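Local coordinates for reticulocyte-binding protein 2a (Plasmodium vivax, PDB 4Z8N) that probably binds a receptor on the surface of young red blood cells through its erythrocyte-binding domain, the part described here, during parasite invasion, at residues His41-Tyr52 with Phe129-Val140. Sequence-based numbering, arbitrary orientation.
Sequences HYEAKKNYDEAY and FNEKIYSILNSV
Helix 42-52 runs antiparallel to helix 129-136 at 157°, and the backbones come nearest just past residue 136, where the CA atoms of Ala-44 and Ser-139 are 4.9 Å apart; toward Ala-51 and Phe-129 the chains diverge to 8.3 Å between CA atoms. Small residues suit the near end: the CB of Ser-139 rests on the backbone N of Ala-44, while Glu-43 lays its aliphatic CG alongside. Asn-47, at the rim, supplies an amide N-H: its ND2 gives Ser-139 OG a somewhat bent hydrogen bond (3.1 Å, N-H...O angle 135°), the serine oxygen lying almost in the amide plane. Ser-139 OG itself donates to the carbonyl O of Ile-136. That carbonyl also takes Ser-139 N from the same face, so two bonds anchor the serine to its own chain while Asn-47 grips its hydroxyl from the other helix. In the middle, Ile-136 is a knob set into the hole formed by Ala-44, Asn-47, Tyr-48 and Ala-51. Its beta-branch splits the work: CG2, anti to the backbone N, meets the carbonyl O of Ala-44, and CD1 reaches Ala-51 CB at 3.6 Å. Where the helices part, long aromatic side chains span the gap. The Tyr-48 and Phe-129 rings meet obliquely, planes at 56°, and Ile-133 CD1 comes to the tyrosine's edge, 3.7 Å from CE1. Tyrosine suits a buried place with a polar acceptor nearby: its hydroxyl, at the edge of the Phe-129 ring, bonds the carbonyl O of Phe-31 on helix 26-37, whose own ring meets that of Phe-129 edge-to-face. At the other end Val-140 sets CG2 over one face of the His-41 ring, 4.1 Å from CG; histidine offers both this flat surface and a polar edge, where NE2 bonds the hydroxyl of Tyr-253 on helix 246-297. A single knob-into-hole insertion, beside an oblique aromatic pair, thus joins two antiparallel helices near one end of the elongated, largely helical erythrocyte-binding domain.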
ATOM      1  N   HIS A  41       4.347  28.385 -12.706  1.00 61.42           N
ATOM      2  CA  HIS A  41       5.124  29.348 -11.938  1.00 60.79           C
ATOM      3  C   HIS A  41       6.579  29.133 -12.303  1.00 59.62           C
ATOM      4  O   HIS A  41       7.276  28.336 -11.677  1.00 56.27           O
ATOM      5  CB  HIS A  41       4.891  29.184 -10.440  1.00 59.55           C
ATOM      6  CG  HIS A  41       3.454  29.302 -10.045  1.00 60.15           C
ATOM      7  ND1 HIS A  41       2.746  30.479 -10.172  1.00 63.42           N
ATOM      8  CD2 HIS A  41       2.589  28.396  -9.534  1.00 62.23           C
ATOM      9  CE1 HIS A  41       1.508  30.292  -9.754  1.00 63.69           C
ATOM     10  NE2 HIS A  41       1.386  29.037  -9.361  1.00 64.54           N
ATOM     11  N   TYR A  42       7.022  29.853 -13.327  1.00 64.52           N
ATOM     12  CA  TYR A  42       8.237  29.508 -14.053  1.00 68.70           C
ATOM     13  C   TYR A  42       9.479  29.407 -13.175  1.00 68.41           C
ATOM     14  O   TYR A  42      10.131  28.366 -13.167  1.00 68.75           O
ATOM     15  CB  TYR A  42       8.450  30.515 -15.182  1.00 76.31           C
ATOM     16  CG  TYR A  42       7.217  30.658 -16.049  1.00 80.75           C
ATOM     17  CD1 TYR A  42       6.637  29.544 -16.646  1.00 79.25           C
ATOM     18  CD2 TYR A  42       6.624  31.897 -16.258  1.00 82.87           C
ATOM     19  CE1 TYR A  42       5.505  29.658 -17.432  1.00 78.13           C
ATOM     20  CE2 TYR A  42       5.490  32.022 -17.047  1.00 83.14           C
ATOM     21  CZ  TYR A  42       4.936  30.897 -17.631  1.00 80.16           C
ATOM     22  OH  TYR A  42       3.811  31.009 -18.415  1.00 79.15           O
ATOM     23  N   GLU A  43       9.789  30.456 -12.417  1.00 68.50           N
ATOM     24  CA  GLU A  43      10.997  30.450 -11.594  1.00 71.13           C
ATOM     25  C   GLU A  43      10.925  29.399 -10.487  1.00 65.45           C
ATOM     26  O   GLU A  43      11.923  28.744 -10.176  1.00 63.74           O
ATOM     27  CB  GLU A  43      11.260  31.829 -10.985  1.00 78.51           C
ATOM     28  CG  GLU A  43      12.564  31.885 -10.198  1.00 85.70           C
ATOM     29  CD  GLU A  43      12.835  33.245  -9.587  1.00 93.49           C
ATOM     30  OE1 GLU A  43      11.932  34.108  -9.614  1.00 95.43           O
ATOM     31  OE2 GLU A  43      13.956  33.450  -9.074  1.00 96.97           O
ATOM     32  N   ALA A  44       9.746  29.238  -9.894  1.00 63.06           N
ATOM     33  CA  ALA A  44       9.556  28.230  -8.860  1.00 59.61           C
ATOM     34  C   ALA A  44       9.753  26.831  -9.438  1.00 59.10           C
ATOM     35  O   ALA A  44      10.297  25.949  -8.775  1.00 57.87           O
ATOM     36  CB  ALA A  44       8.178  28.362  -8.231  1.00 57.83           C
ATOM     37  N   LYS A  45       9.324  26.644 -10.683  1.00 61.54           N
ATOM     38  CA  LYS A  45       9.458  25.356 -11.359  1.00 59.23           C
ATOM     39  C   LYS A  45      10.922  24.995 -11.624  1.00 57.49           C
ATOM     40  O   LYS A  45      11.326  23.859 -11.393  1.00 53.74           O
ATOM     41  CB  LYS A  45       8.675  25.358 -12.677  1.00 62.80           C
ATOM     42  CG  LYS A  45       8.823  24.080 -13.506  1.00 64.94           C
ATOM     43  CD  LYS A  45       7.939  22.955 -12.982  1.00 62.08           C
ATOM     44  CE  LYS A  45       7.865  21.788 -13.966  1.00 63.99           C
ATOM     45  NZ  LYS A  45       8.784  20.665 -13.619  1.00 58.45           N
ATOM     46  N   LYS A  46      11.717  25.949 -12.109  1.00 61.62           N
ATOM     47  CA  LYS A  46      13.117  25.655 -12.413  1.00 64.95           C
ATOM     48  C   LYS A  46      13.891  25.382 -11.128  1.00 63.76           C
ATOM     49  O   LYS A  46      14.719  24.467 -11.083  1.00 66.56           O
ATOM     50  CB  LYS A  46      13.785  26.790 -13.213  1.00 68.12           C
ATOM     51  CG  LYS A  46      13.163  28.158 -13.073  1.00 73.16           C
ATOM     52  CD  LYS A  46      13.704  29.168 -14.093  1.00 80.63           C
ATOM     53  CE  LYS A  46      13.154  28.906 -15.495  1.00 80.54           C
ATOM     54  NZ  LYS A  46      13.371  30.051 -16.430  1.00 78.39           N
ATOM     55  N   ASN A  47      13.624  26.168 -10.088  1.00 60.48           N
ATOM     56  CA  ASN A  47      14.261  25.944  -8.798  1.00 60.98           C
ATOM     57  C   ASN A  47      13.875  24.598  -8.195  1.00 57.78           C
ATOM     58  O   ASN A  47      14.714  23.906  -7.616  1.00 58.31           O
ATOM     59  CB  ASN A  47      13.919  27.069  -7.817  1.00 63.91           C
ATOM     60  CG  ASN A  47      14.682  28.348  -8.104  1.00 71.81           C
ATOM     61  OD1 ASN A  47      15.793  28.314  -8.632  1.00 75.86           O
ATOM     62  ND2 ASN A  47      14.099  29.485  -7.733  1.00 71.24           N
ATOM     63  N   TYR A  48      12.607  24.221  -8.337  1.00 54.11           N
ATOM     64  CA  TYR A  48      12.138  22.962  -7.774  1.00 52.59           C
ATOM     65  C   TYR A  48      12.761  21.775  -8.494  1.00 54.84           C
ATOM     66  O   TYR A  48      13.197  20.818  -7.855  1.00 52.90           O
ATOM     67  CB  TYR A  48      10.613  22.862  -7.832  1.00 53.40           C
ATOM     68  CG  TYR A  48      10.076  21.609  -7.172  1.00 52.15           C
ATOM     69  CD1 TYR A  48       9.883  21.555  -5.798  1.00 54.39           C
ATOM     70  CD2 TYR A  48       9.774  20.477  -7.919  1.00 52.29           C
ATOM     71  CE1 TYR A  48       9.398  20.411  -5.186  1.00 54.45           C
ATOM     72  CE2 TYR A  48       9.290  19.328  -7.317  1.00 51.01           C
ATOM     73  CZ  TYR A  48       9.104  19.303  -5.950  1.00 51.99           C
ATOM     74  OH  TYR A  48       8.621  18.166  -5.345  1.00 49.31           O
ATOM     75  N   ASP A  49      12.799  21.836  -9.823  1.00 55.80           N
ATOM     76  CA  ASP A  49      13.386  20.763 -10.618  1.00 61.10           C
ATOM     77  C   ASP A  49      14.848  20.555 -10.244  1.00 62.00           C
ATOM     78  O   ASP A  49      15.341  19.427 -10.217  1.00 62.05           O
ATOM     79  CB  ASP A  49      13.259  21.060 -12.115  1.00 65.37           C
ATOM     80  CG  ASP A  49      11.827  20.967 -12.611  1.00 68.20           C
ATOM     81  OD1 ASP A  49      11.010  20.285 -11.955  1.00 62.06           O
ATOM     82  OD2 ASP A  49      11.517  21.575 -13.658  1.00 72.95           O
ATOM     83  N   GLU A  50      15.531  21.655  -9.942  1.00 62.13           N
ATOM     84  CA  GLU A  50      16.930  21.612  -9.539  1.00 66.71           C
ATOM     85  C   GLU A  50      17.084  20.990  -8.155  1.00 64.21           C
ATOM     86  O   GLU A  50      17.960  20.154  -7.934  1.00 69.84           O
ATOM     87  CB  GLU A  50      17.531  23.018  -9.560  1.00 72.44           C
ATOM     88  CG  GLU A  50      19.014  23.071  -9.231  1.00 80.24           C
ATOM     89  CD  GLU A  50      19.567  24.482  -9.272  1.00 89.67           C
ATOM     90  OE1 GLU A  50      19.066  25.342  -8.516  1.00 91.24           O
ATOM     91  OE2 GLU A  50      20.504  24.735 -10.061  1.00 93.17           O
ATOM     92  N   ALA A  51      16.227  21.402  -7.226  1.00 57.18           N
ATOM     93  CA  ALA A  51      16.261  20.884  -5.863  1.00 56.17           C
ATOM     94  C   ALA A  51      15.807  19.425  -5.811  1.00 53.80           C
ATOM     95  O   ALA A  51      16.332  18.630  -5.030  1.00 54.14           O
ATOM     96  CB  ALA A  51      15.398  21.741  -4.952  1.00 52.78           C
ATOM     97  N   TYR A  52      14.831  19.084  -6.647  1.00 52.11           N
ATOM     98  CA  TYR A  52      14.334  17.715  -6.753  1.00 54.74           C
ATOM     99  C   TYR A  52      15.441  16.763  -7.196  1.00 58.04           C
ATOM    100  O   TYR A  52      15.587  15.668  -6.652  1.00 55.74           O
ATOM    101  CB  TYR A  52      13.159  17.650  -7.737  1.00 54.29           C
ATOM    102  CG  TYR A  52      12.449  16.312  -7.797  1.00 54.92           C
ATOM    103  CD1 TYR A  52      12.916  15.289  -8.616  1.00 53.42           C
ATOM    104  CD2 TYR A  52      11.301  16.081  -7.048  1.00 54.12           C
ATOM    105  CE1 TYR A  52      12.266  14.070  -8.677  1.00 55.81           C
ATOM    106  CE2 TYR A  52      10.641  14.863  -7.105  1.00 53.06           C
ATOM    107  CZ  TYR A  52      11.130  13.862  -7.921  1.00 56.82           C
ATOM    108  OH  TYR A  52      10.481  12.650  -7.981  1.00 55.50           O
ATOM    109  N   PHE A 129      13.429  18.039   2.830  1.00 44.74           N
ATOM    110  CA  PHE A 129      13.136  18.526   1.485  1.00 51.73           C
ATOM    111  C   PHE A 129      11.769  19.201   1.428  1.00 53.31           C
ATOM    112  O   PHE A 129      11.585  20.178   0.701  1.00 57.44           O
ATOM    113  CB  PHE A 129      13.195  17.390   0.463  1.00 47.42           C
ATOM    114  CG  PHE A 129      12.903  17.832  -0.946  1.00 47.70           C
ATOM    115  CD1 PHE A 129      13.871  18.486  -1.695  1.00 49.57           C
ATOM    116  CD2 PHE A 129      11.664  17.593  -1.521  1.00 40.19           C
ATOM    117  CE1 PHE A 129      13.608  18.896  -2.991  1.00 45.01           C
ATOM    118  CE2 PHE A 129      11.394  18.002  -2.818  1.00 40.58           C
ATOM    119  CZ  PHE A 129      12.367  18.652  -3.553  1.00 44.27           C
ATOM    120  N   ASN A 130      10.818  18.676   2.195  1.00 49.07           N
ATOM    121  CA  ASN A 130       9.480  19.253   2.258  1.00 47.24           C
ATOM    122  C   ASN A 130       9.506  20.685   2.781  1.00 52.67           C
ATOM    123  O   ASN A 130       8.773  21.544   2.291  1.00 55.11           O
ATOM    124  CB  ASN A 130       8.564  18.397   3.134  1.00 47.16           C
ATOM    125  CG  ASN A 130       7.132  18.898   3.142  1.00 46.08           C
ATOM    126  OD1 ASN A 130       6.439  18.839   2.125  1.00 49.09           O
ATOM    127  ND2 ASN A 130       6.679  19.387   4.289  1.00 40.51           N
ATOM    128  N   GLU A 131      10.352  20.939   3.775  1.00 49.71           N
ATOM    129  CA  GLU A 131      10.505  22.285   4.311  1.00 56.30           C
ATOM    130  C   GLU A 131      11.161  23.184   3.268  1.00 58.69           C
ATOM    131  O   GLU A 131      10.871  24.378   3.189  1.00 57.58           O
ATOM    132  CB  GLU A 131      11.326  22.273   5.606  1.00 59.55           C
ATOM    133  CG  GLU A 131      11.541  23.658   6.213  1.00 70.09           C
ATOM    134  CD  GLU A 131      11.885  23.618   7.694  1.00 78.74           C
ATOM    135  OE1 GLU A 131      13.085  23.521   8.024  1.00 83.53           O
ATOM    136  OE2 GLU A 131      10.957  23.691   8.530  1.00 78.31           O
ATOM    137  N   LYS A 132      12.033  22.595   2.457  1.00 59.37           N
ATOM    138  CA  LYS A 132      12.736  23.335   1.419  1.00 63.79           C
ATOM    139  C   LYS A 132      11.770  23.795   0.331  1.00 62.10           C
ATOM    140  O   LYS A 132      11.968  24.844  -0.280  1.00 62.40           O
ATOM    141  CB  LYS A 132      13.855  22.482   0.816  1.00 68.34           C
ATOM    142  CG  LYS A 132      14.837  23.258  -0.046  1.00 75.63           C
ATOM    143  CD  LYS A 132      16.115  22.467  -0.276  1.00 79.48           C
ATOM    144  CE  LYS A 132      17.187  23.334  -0.918  1.00 86.34           C
ATOM    145  NZ  LYS A 132      18.516  22.663  -0.929  1.00 90.17           N
ATOM    146  N   ILE A 133      10.723  23.007   0.100  1.00 58.01           N
ATOM    147  CA  ILE A 133       9.708  23.346  -0.892  1.00 55.66           C
ATOM    148  C   ILE A 133       9.020  24.668  -0.554  1.00 59.86           C
ATOM    149  O   ILE A 133       8.749  25.479  -1.441  1.00 64.69           O
ATOM    150  CB  ILE A 133       8.645  22.230  -1.015  1.00 50.76           C
ATOM    151  CG1 ILE A 133       9.300  20.910  -1.432  1.00 45.56           C
ATOM    152  CG2 ILE A 133       7.569  22.613  -2.022  1.00 48.93           C
ATOM    153  CD1 ILE A 133       8.313  19.791  -1.699  1.00 41.69           C
ATOM    154  N   TYR A 134       8.754  24.884   0.732  1.00 57.75           N
ATOM    155  CA  TYR A 134       8.094  26.105   1.193  1.00 57.41           C
ATOM    156  C   TYR A 134       8.846  27.367   0.779  1.00 60.95           C
ATOM    157  O   TYR A 134       8.234  28.362   0.388  1.00 62.61           O
ATOM    158  CB  TYR A 134       7.932  26.085   2.715  1.00 59.56           C
ATOM    159  CG  TYR A 134       6.726  25.313   3.205  1.00 58.59           C
ATOM    160  CD1 TYR A 134       6.785  23.937   3.390  1.00 57.06           C
ATOM    161  CD2 TYR A 134       5.531  25.963   3.489  1.00 57.79           C
ATOM    162  CE1 TYR A 134       5.687  23.229   3.841  1.00 55.50           C
ATOM    163  CE2 TYR A 134       4.427  25.264   3.941  1.00 57.79           C
ATOM    164  CZ  TYR A 134       4.512  23.897   4.115  1.00 58.95           C
ATOM    165  OH  TYR A 134       3.418  23.193   4.563  1.00 61.20           O
ATOM    166  N   SER A 135      10.172  27.329   0.869  1.00 62.74           N
ATOM    167  CA  SER A 135      10.987  28.488   0.521  1.00 70.19           C
ATOM    168  C   SER A 135      11.146  28.623  -0.991  1.00 67.77           C
ATOM    169  O   SER A 135      11.342  29.723  -1.503  1.00 70.80           O
ATOM    170  CB  SER A 135      12.361  28.402   1.191  1.00 75.24           C
ATOM    171  OG  SER A 135      13.127  27.339   0.652  1.00 75.56           O
ATOM    172  N   ILE A 136      11.063  27.502  -1.699  1.00 65.61           N
ATOM    173  CA  ILE A 136      11.164  27.512  -3.154  1.00 65.88           C
ATOM    174  C   ILE A 136       9.966  28.234  -3.765  1.00 65.28           C
ATOM    175  O   ILE A 136      10.094  28.938  -4.768  1.00 69.79           O
ATOM    176  CB  ILE A 136      11.264  26.080  -3.721  1.00 65.18           C
ATOM    177  CG1 ILE A 136      12.593  25.444  -3.313  1.00 68.51           C
ATOM    178  CG2 ILE A 136      11.142  26.078  -5.238  1.00 63.38           C
ATOM    179  CD1 ILE A 136      12.804  24.064  -3.888  1.00 66.93           C
ATOM    180  N   LEU A 137       8.805  28.082  -3.135  1.00 60.49           N
ATOM    181  CA  LEU A 137       7.589  28.723  -3.620  1.00 61.53           C
ATOM    182  C   LEU A 137       7.541  30.213  -3.283  1.00 65.62           C
ATOM    183  O   LEU A 137       6.547  30.883  -3.565  1.00 65.87           O
ATOM    184  CB  LEU A 137       6.354  28.016  -3.058  1.00 61.64           C
ATOM    185  CG  LEU A 137       5.577  27.187  -4.084  1.00 61.19           C
ATOM    186  CD1 LEU A 137       6.475  26.139  -4.721  1.00 58.97           C
ATOM    187  CD2 LEU A 137       4.356  26.539  -3.448  1.00 59.88           C
ATOM    188  N   ASN A 138       8.608  30.731  -2.680  1.00 68.65           N
ATOM    189  CA  ASN A 138       8.757  32.174  -2.535  1.00 76.25           C
ATOM    190  C   ASN A 138       9.070  32.799  -3.890  1.00 78.84           C
ATOM    191  O   ASN A 138       8.957  34.012  -4.069  1.00 82.07           O
ATOM    192  CB  ASN A 138       9.856  32.527  -1.527  1.00 80.82           C
ATOM    193  CG  ASN A 138       9.460  32.222  -0.092  1.00 80.36           C
ATOM    194  OD1 ASN A 138       8.279  32.231   0.257  1.00 79.57           O
ATOM    195  ND2 ASN A 138      10.454  31.965   0.751  1.00 80.43           N
ATOM    196  N   SER A 139       9.464  31.955  -4.841  1.00 78.55           N
ATOM    197  CA  SER A 139       9.776  32.394  -6.197  1.00 81.28           C
ATOM    198  C   SER A 139       8.516  32.779  -6.965  1.00 79.20           C
ATOM    199  O   SER A 139       8.593  33.423  -8.012  1.00 82.01           O
ATOM    200  CB  SER A 139      10.534  31.302  -6.954  1.00 80.68           C
ATOM    201  OG  SER A 139      11.788  31.038  -6.350  1.00 84.69           O
ATOM    202  N   VAL A 140       7.361  32.371  -6.450  1.00 74.56           N
ATOM    203  CA  VAL A 140       6.089  32.813  -7.007  1.00 74.86           C
ATOM    204  C   VAL A 140       6.009  34.327  -6.873  1.00 83.80           C
ATOM    205  O   VAL A 140       5.970  34.860  -5.765  1.00 87.89           O
ATOM    206  CB  VAL A 140       4.893  32.150  -6.308  1.00 67.42           C
ATOM    207  CG1 VAL A 140       3.588  32.677  -6.882  1.00 68.18           C
ATOM    208  CG2 VAL A 140       4.970  30.640  -6.454  1.00 61.66           C
TER